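Local structure of proline dehydrogenase (Bradyrhizobium japonicum USDA 110, 3HAZ) at residues Gly58-Met63 against Met162-Asn167; Leu75-Leu80 against Arg155-Gln160. The protein probably oxidises proline to glutamate in two steps, with an FAD-dependent proline dehydrogenase and an NAD-dependent 1-pyrroline-5-carboxylate dehydrogenase joined in one chain. One frame throughout, in Å; residues are numbered along the deposited sequence.

Contact 1: residues Gly58-Met63 against Met162-Asn167; sequences GGVEDM and MRLMGN
Gly58 and Gly59, together with the first turn of helix 60-66, form a shallow seat for Leu164, a residue of helix 151-168 that supplies nearly all of that helix's share of the contact. The N-terminal turn of one helix packs on the side of another, within the helical region of PutA related to the family named DNA-binding domain of proline dehydrogenase. Gly58 meets the leucine through its carbonyl: its O atom lies 3.5 Å from Leu164 CD2, a van der Waals approach to a methyl group. The backbone conformation of Gly58 would press a CB against the preceding carbonyl O, which calls for glycine, and the residue is poorly ordered.

Gly59 occupies the N-cap position. Its CA rests 3.8 Å from Leu164 CD2, and its N donates to Asp62 OD2 at 2.8 Å, with an N-H...O angle of 159°. That bond reaches the anti side of the carboxylate and is the N3-to-N-cap half of a capping box, glycine having no side chain to make the reciprocal bond; it braces the first turn beside the leucine. Asp62 OD1 is engaged separately, in a salt bridge with Arg65.

Leu164 CD1 is approached from Gly59 onward: by Gly59 O and by Val60 CA, each 4.0 Å away. Val60 CG2 adds a looser approach, 4.4 Å from Leu164 CD1, and the Val60 side chain also packs on Met78 and Leu460 of neighbouring helices.

One turn after Gly59, Met63 closes the seat. Its CG is anti to the backbone N (chi1 -178°), and with chi2 extended the chain carries SD toward Leu164; the turn at chi3 affects only the terminal CE. The side chain runs across that of Leu164 at a slant, and the same CD1 methyl is met by both CB and SD of Met63, each 4.0 Å away.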
ATOM      1  N   GLY A  58      44.512  13.383  17.155  1.00 70.37           N
ATOM      2  CA  GLY A  58      43.486  12.578  16.519  1.00 64.40           C
ATOM      3  C   GLY A  58      44.013  11.529  15.561  1.00 61.44           C
ATOM      4  O   GLY A  58      45.222  11.353  15.412  1.00 65.90           O
ATOM      5  N   GLY A  59      43.091  10.825  14.913  1.00 52.84           N
ATOM      6  CA  GLY A  59      43.440   9.812  13.934  1.00 43.07           C
ATOM      7  C   GLY A  59      42.769  10.052  12.593  1.00 36.17           C
ATOM      8  O   GLY A  59      42.104  11.071  12.386  1.00 39.29           O
ATOM      9  N   VAL A  60      42.936   9.103  11.682  1.00 27.20           N
ATOM     10  CA  VAL A  60      42.373   9.217  10.341  1.00 33.18           C
ATOM     11  C   VAL A  60      40.852   9.359  10.374  1.00 35.91           C
ATOM     12  O   VAL A  60      40.281  10.182   9.657  1.00 26.78           O
ATOM     13  CB  VAL A  60      42.748   8.008   9.473  1.00 31.53           C
ATOM     14  CG1 VAL A  60      42.014   8.063   8.148  1.00 33.72           C
ATOM     15  CG2 VAL A  60      44.252   7.966   9.253  1.00 41.30           C
ATOM     16  N   GLU A  61      40.209   8.548  11.211  1.00 32.38           N
ATOM     17  CA  GLU A  61      38.763   8.593  11.379  1.00 33.40           C
ATOM     18  C   GLU A  61      38.307   9.983  11.830  1.00 31.39           C
ATOM     19  O   GLU A  61      37.263  10.477  11.403  1.00 35.33           O
ATOM     20  CB  GLU A  61      38.310   7.526  12.378  1.00 34.72           C
ATOM     21  N   ASP A  62      39.095  10.621  12.684  1.00 31.72           N
ATOM     22  CA  ASP A  62      38.778  11.973  13.116  1.00 31.86           C
ATOM     23  C   ASP A  62      38.821  12.933  11.932  1.00 30.01           C
ATOM     24  O   ASP A  62      37.959  13.800  11.801  1.00 31.05           O
ATOM     25  CB  ASP A  62      39.729  12.428  14.227  1.00 39.90           C
ATOM     26  CG  ASP A  62      39.561  11.621  15.501  1.00 47.21           C
ATOM     27  OD1 ASP A  62      38.404  11.402  15.921  1.00 49.46           O
ATOM     28  OD2 ASP A  62      40.582  11.205  16.084  1.00 52.26           O
ATOM     29  N   MET A  63      39.811  12.767  11.059  1.00 29.61           N
ATOM     30  CA  MET A  63      39.924  13.635   9.886  1.00 31.79           C
ATOM     31  C   MET A  63      38.783  13.394   8.907  1.00 26.80           C
ATOM     32  O   MET A  63      38.174  14.336   8.396  1.00 26.45           O
ATOM     33  CB  MET A  63      41.272  13.454   9.182  1.00 31.86           C
ATOM     34  CG  MET A  63      41.452  14.364   7.974  1.00 38.20           C
ATOM     35  SD  MET A  63      43.005  14.105   7.081  1.00 28.07           S
ATOM     36  CE  MET A  63      42.733  12.470   6.394  1.00 21.52           C
ATOM     37  N   MET A 162      48.926  15.951   6.893  1.00 17.00           N
ATOM     38  CA  MET A 162      50.378  16.011   7.022  1.00 18.45           C
ATOM     39  C   MET A 162      50.851  15.572   8.409  1.00 29.73           C
ATOM     40  O   MET A 162      51.852  14.861   8.521  1.00 23.35           O
ATOM     41  CB  MET A 162      50.910  17.406   6.671  1.00 20.11           C
ATOM     42  CG  MET A 162      50.874  17.692   5.168  1.00 23.93           C
ATOM     43  SD  MET A 162      51.247  19.403   4.726  1.00 27.14           S
ATOM     44  CE  MET A 162      52.997  19.491   5.116  1.00 31.10           C
ATOM     45  N   ARG A 163      50.146  15.977   9.464  1.00 27.00           N
ATOM     46  CA  ARG A 163      50.542  15.504  10.787  1.00 27.59           C
ATOM     47  C   ARG A 163      50.255  14.014  10.961  1.00 18.05           C
ATOM     48  O   ARG A 163      50.992  13.311  11.657  1.00 21.05           O
ATOM     49  CB  ARG A 163      49.965  16.350  11.941  1.00 35.23           C
ATOM     50  CG  ARG A 163      48.563  16.891  11.744  1.00 47.16           C
ATOM     51  CD  ARG A 163      48.293  18.044  12.715  1.00 57.21           C
ATOM     52  NE  ARG A 163      46.959  18.622  12.544  1.00 62.12           N
ATOM     53  CZ  ARG A 163      46.689  19.686  11.791  1.00 60.79           C
ATOM     54  NH1 ARG A 163      45.445  20.137  11.693  1.00 62.08           N
ATOM     55  NH2 ARG A 163      47.663  20.300  11.133  1.00 58.38           N
ATOM     56  N   LEU A 164      49.208  13.518  10.308  1.00 18.65           N
ATOM     57  CA  LEU A 164      48.908  12.095  10.410  1.00 19.96           C
ATOM     58  C   LEU A 164      49.975  11.265   9.696  1.00 21.28           C
ATOM     59  O   LEU A 164      50.473  10.273  10.237  1.00 20.94           O
ATOM     60  CB  LEU A 164      47.500  11.782   9.874  1.00 29.45           C
ATOM     61  CG  LEU A 164      46.333  12.320  10.711  1.00 29.54           C
ATOM     62  CD1 LEU A 164      45.018  12.203   9.955  1.00 33.42           C
ATOM     63  CD2 LEU A 164      46.241  11.633  12.077  1.00 22.55           C
ATOM     64  N   MET A 165      50.331  11.678   8.482  1.00 18.28           N
ATOM     65  CA  MET A 165      51.323  10.958   7.697  1.00 21.50           C
ATOM     66  C   MET A 165      52.685  11.007   8.374  1.00 22.91           C
ATOM     67  O   MET A 165      53.441  10.036   8.352  1.00 25.58           O
ATOM     68  CB  MET A 165      51.429  11.541   6.278  1.00 18.65           C
ATOM     69  CG  MET A 165      50.189  11.320   5.414  1.00 22.54           C
ATOM     70  SD  MET A 165      49.721   9.590   5.386  1.00 25.61           S
ATOM     71  CE  MET A 165      51.164   8.865   4.617  1.00 21.64           C
ATOM     72  N   GLY A 166      53.001  12.151   8.967  1.00 18.53           N
ATOM     73  CA  GLY A 166      54.304  12.338   9.579  1.00 23.85           C
ATOM     74  C   GLY A 166      54.415  11.619  10.914  1.00 27.24           C
ATOM     75  O   GLY A 166      55.494  11.177  11.301  1.00 29.59           O
ATOM     76  N   ASN A 167      53.297  11.494  11.622  1.00 26.38           N
ATOM     77  CA  ASN A 167      53.325  10.904  12.962  1.00 31.24           C
ATOM     78  C   ASN A 167      53.064   9.405  12.995  1.00 27.76           C
ATOM     79  O   ASN A 167      53.574   8.708  13.865  1.00 29.73           O
ATOM     80  CB  ASN A 167      52.338  11.617  13.892  1.00 28.94           C
ATOM     81  CG  ASN A 167      52.768  13.034  14.216  1.00 33.29           C
ATOM     82  OD1 ASN A 167      53.953  13.356  14.173  1.00 41.42           O
ATOM     83  ND2 ASN A 167      51.807  13.889  14.536  1.00 37.20           N
TER

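Contact 2: residues Leu75-Leu80 against Arg155-Gln160; sequences LALMVL and RTATRQ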
ATOM      1  N   LEU A  75      42.117   9.586   0.944  1.00 21.91           N
ATOM      2  CA  LEU A  75      43.292   9.023   0.290  1.00 20.72           C
ATOM      3  C   LEU A  75      44.056  10.094  -0.479  1.00 24.80           C
ATOM      4  O   LEU A  75      45.279  10.184  -0.378  1.00 18.63           O
ATOM      5  CB  LEU A  75      42.910   7.862  -0.643  1.00 17.54           C
ATOM      6  CG  LEU A  75      44.122   7.134  -1.244  1.00 29.26           C
ATOM      7  CD1 LEU A  75      43.902   5.630  -1.308  1.00 33.21           C
ATOM      8  CD2 LEU A  75      44.477   7.693  -2.617  1.00 31.53           C
ATOM      9  N   ALA A  76      43.331  10.911  -1.239  1.00 21.82           N
ATOM     10  CA  ALA A  76      43.972  11.936  -2.061  1.00 20.72           C
ATOM     11  C   ALA A  76      44.718  12.963  -1.206  1.00 21.00           C
ATOM     12  O   ALA A  76      45.798  13.423  -1.578  1.00 23.43           O
ATOM     13  CB  ALA A  76      42.951  12.626  -2.966  1.00 21.54           C
ATOM     14  N   LEU A  77      44.149  13.320  -0.059  1.00 21.85           N
ATOM     15  CA  LEU A  77      44.771  14.327   0.793  1.00 24.46           C
ATOM     16  C   LEU A  77      45.994  13.761   1.519  1.00 21.98           C
ATOM     17  O   LEU A  77      46.986  14.460   1.719  1.00 18.95           O
ATOM     18  CB  LEU A  77      43.761  14.906   1.784  1.00 18.09           C
ATOM     19  CG  LEU A  77      42.608  15.693   1.150  1.00 29.95           C
ATOM     20  CD1 LEU A  77      41.715  16.287   2.224  1.00 29.44           C
ATOM     21  CD2 LEU A  77      43.123  16.780   0.216  1.00 29.58           C
ATOM     22  N   MET A  78      45.921  12.490   1.896  1.00 17.85           N
ATOM     23  CA  MET A  78      47.054  11.820   2.533  1.00 18.94           C
ATOM     24  C   MET A  78      48.227  11.651   1.571  1.00 19.66           C
ATOM     25  O   MET A  78      49.391  11.733   1.966  1.00 17.33           O
ATOM     26  CB  MET A  78      46.619  10.463   3.097  1.00 13.38           C
ATOM     27  CG  MET A  78      45.674  10.581   4.301  1.00 24.96           C
ATOM     28  SD  MET A  78      45.095   8.978   4.893  1.00 34.82           S
ATOM     29  CE  MET A  78      46.416   8.527   6.018  1.00 36.31           C
ATOM     30  N   VAL A  79      47.911  11.408   0.304  1.00 20.84           N
ATOM     31  CA  VAL A  79      48.931  11.312  -0.728  1.00 19.00           C
ATOM     32  C   VAL A  79      49.579  12.672  -0.947  1.00 15.92           C
ATOM     33  O   VAL A  79      50.800  12.785  -1.008  1.00 19.90           O
ATOM     34  CB  VAL A  79      48.340  10.790  -2.057  1.00 21.53           C
ATOM     35  CG1 VAL A  79      49.329  10.998  -3.211  1.00 19.20           C
ATOM     36  CG2 VAL A  79      47.968   9.323  -1.925  1.00 16.35           C
ATOM     37  N   LEU A  80      48.756  13.707  -1.073  1.00 17.68           N
ATOM     38  CA  LEU A  80      49.277  15.055  -1.225  1.00 19.19           C
ATOM     39  C   LEU A  80      50.112  15.425   0.009  1.00 23.21           C
ATOM     40  O   LEU A  80      51.171  16.039  -0.105  1.00 23.99           O
ATOM     41  CB  LEU A  80      48.129  16.049  -1.414  1.00 17.15           C
ATOM     42  CG  LEU A  80      48.522  17.523  -1.494  1.00 20.34           C
ATOM     43  CD1 LEU A  80      49.545  17.749  -2.612  1.00 22.39           C
ATOM     44  CD2 LEU A  80      47.298  18.402  -1.696  1.00 23.22           C
ATOM     45  N   ARG A 155      42.928  23.259   2.634  1.00 23.17           N
ATOM     46  CA  ARG A 155      44.277  23.502   3.140  1.00 22.96           C
ATOM     47  C   ARG A 155      44.396  22.999   4.573  1.00 29.10           C
ATOM     48  O   ARG A 155      45.348  22.296   4.924  1.00 24.56           O
ATOM     49  CB  ARG A 155      44.643  24.990   3.050  1.00 18.23           C
ATOM     50  CG  ARG A 155      44.631  25.521   1.622  1.00 25.16           C
ATOM     51  CD  ARG A 155      45.009  26.998   1.527  1.00 29.59           C
ATOM     52  NE  ARG A 155      44.870  27.460   0.148  1.00 34.40           N
ATOM     53  CZ  ARG A 155      43.980  28.360  -0.261  1.00 33.94           C
ATOM     54  NH1 ARG A 155      43.160  28.934   0.610  1.00 28.30           N
ATOM     55  NH2 ARG A 155      43.921  28.693  -1.545  1.00 31.20           N
ATOM     56  N   THR A 156      43.410  23.344   5.394  1.00 26.30           N
ATOM     57  CA  THR A 156      43.382  22.885   6.780  1.00 22.26           C
ATOM     58  C   THR A 156      43.342  21.357   6.860  1.00 22.24           C
ATOM     59  O   THR A 156      44.079  20.751   7.635  1.00 19.03           O
ATOM     60  CB  THR A 156      42.183  23.477   7.526  1.00 22.14           C
ATOM     61  OG1 THR A 156      42.272  24.905   7.489  1.00 29.00           O
ATOM     62  CG2 THR A 156      42.173  23.010   8.972  1.00 26.06           C
ATOM     63  N   ALA A 157      42.485  20.737   6.054  1.00 18.08           N
ATOM     64  CA  ALA A 157      42.421  19.278   6.004  1.00 21.35           C
ATOM     65  C   ALA A 157      43.750  18.662   5.539  1.00 26.32           C
ATOM     66  O   ALA A 157      44.173  17.617   6.041  1.00 22.69           O
ATOM     67  CB  ALA A 157      41.273  18.823   5.105  1.00 16.80           C
ATOM     68  N   THR A 158      44.399  19.304   4.571  1.00 23.53           N
ATOM     69  CA  THR A 158      45.686  18.823   4.068  1.00 24.10           C
ATOM     70  C   THR A 158      46.776  18.906   5.136  1.00 26.28           C
ATOM     71  O   THR A 158      47.605  17.999   5.251  1.00 24.97           O
ATOM     72  CB  THR A 158      46.145  19.603   2.816  1.00 20.51           C
ATOM     73  OG1 THR A 158      45.193  19.423   1.756  1.00 19.59           O
ATOM     74  CG2 THR A 158      47.505  19.112   2.361  1.00 15.82           C
ATOM     75  N   ARG A 159      46.772  19.992   5.910  1.00 20.91           N
ATOM     76  CA  ARG A 159      47.728  20.153   7.006  1.00 25.01           C
ATOM     77  C   ARG A 159      47.546  19.073   8.066  1.00 22.26           C
ATOM     78  O   ARG A 159      48.519  18.561   8.620  1.00 22.02           O
ATOM     79  CB  ARG A 159      47.614  21.540   7.647  1.00 21.20           C
ATOM     80  CG  ARG A 159      48.080  22.663   6.737  1.00 28.22           C
ATOM     81  CD  ARG A 159      48.266  23.970   7.500  1.00 34.06           C
ATOM     82  NE  ARG A 159      48.502  25.089   6.593  1.00 36.35           N
ATOM     83  CZ  ARG A 159      49.692  25.404   6.097  1.00 38.28           C
ATOM     84  NH1 ARG A 159      50.758  24.681   6.428  1.00 34.16           N
ATOM     85  NH2 ARG A 159      49.813  26.435   5.267  1.00 38.89           N
ATOM     86  N   GLN A 160      46.291  18.728   8.349  1.00 23.08           N
ATOM     87  CA  GLN A 160      45.997  17.641   9.277  1.00 25.42           C
ATOM     88  C   GLN A 160      46.487  16.304   8.731  1.00 20.27           C
ATOM     89  O   GLN A 160      47.045  15.493   9.466  1.00 17.93           O
ATOM     90  CB  GLN A 160      44.496  17.577   9.556  1.00 26.09           C
ATOM     91  CG  GLN A 160      44.116  16.658  10.688  1.00 30.62           C
ATOM     92  CD  GLN A 160      42.632  16.745  11.017  1.00 41.88           C
ATOM     93  OE1 GLN A 160      42.006  17.796  10.859  1.00 41.39           O
ATOM     94  NE2 GLN A 160      42.065  15.637  11.471  1.00 37.12           N
TER
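Helices 71-85 and 151-168 pass each other here with the axes of their segments 8.8 Å apart at closest approach and a signed crossing angle of -66°. The backbones come nearest at Leu77 and Thr158, whose CA atoms are 5.6 Å apart; Leu77 and Leu80 on one helix meet Ala157 and Thr158 on the other.

Leu77 carries its CG anti to the carbonyl carbon (chi1 -65°), and its two methyls divide between successive residues of the other helix. CD1 packs on Ala157 CB at 3.9 Å, whereas CD2 lies 3.7 Å from Thr158 OG1. This last approach is a van der Waals contact between a methyl and a hydroxyl oxygen: the threonine hydroxyl is hydrogen-bonded to Val154 O, one turn back on its own helix, so it can be buried against a leucine without lacking a polar partner.

Leu80, one turn after Leu77, brings CD2 to within 4.1 Å of Thr158 CG2. Both leucine side chains meet the threonine at roughly right angles, giving it one methyl from each. On the outer side of helix 151-168, Arg155 and Arg159 form salt bridges with Glu103 and with Glu98 and Asp94, respectively, while Thr156 OG1 bonds Lys52 O of the second subunit. Small residues facing leucines at a steep crossing are the substance of this interface, plain helix-helix packing inside the same helical region of PutA.

After two earlier helices, the chain enters helix 60-66, the first side of contact 1, and passes through a short loop into helix 71-85, the first side of contact 2. Further helices and loops later, it returns in helix 151-168, meeting helix 71-85 at 155-160 and then helix 60-66 at 162-167. Contact 2 therefore closes the shorter loop, within the longer one closed by contact 1. Their centres are 9 Å apart, and they touch: Met165 SD lies 3.5 Å from Met78 CE, and Met63 CB 3.3 Å from Gln160 NE2. Helix 151-168 thus ties two consecutive helices together, both of which also pack against helix 452-463 of the proline dehydrogenase (TIM-barrel) region.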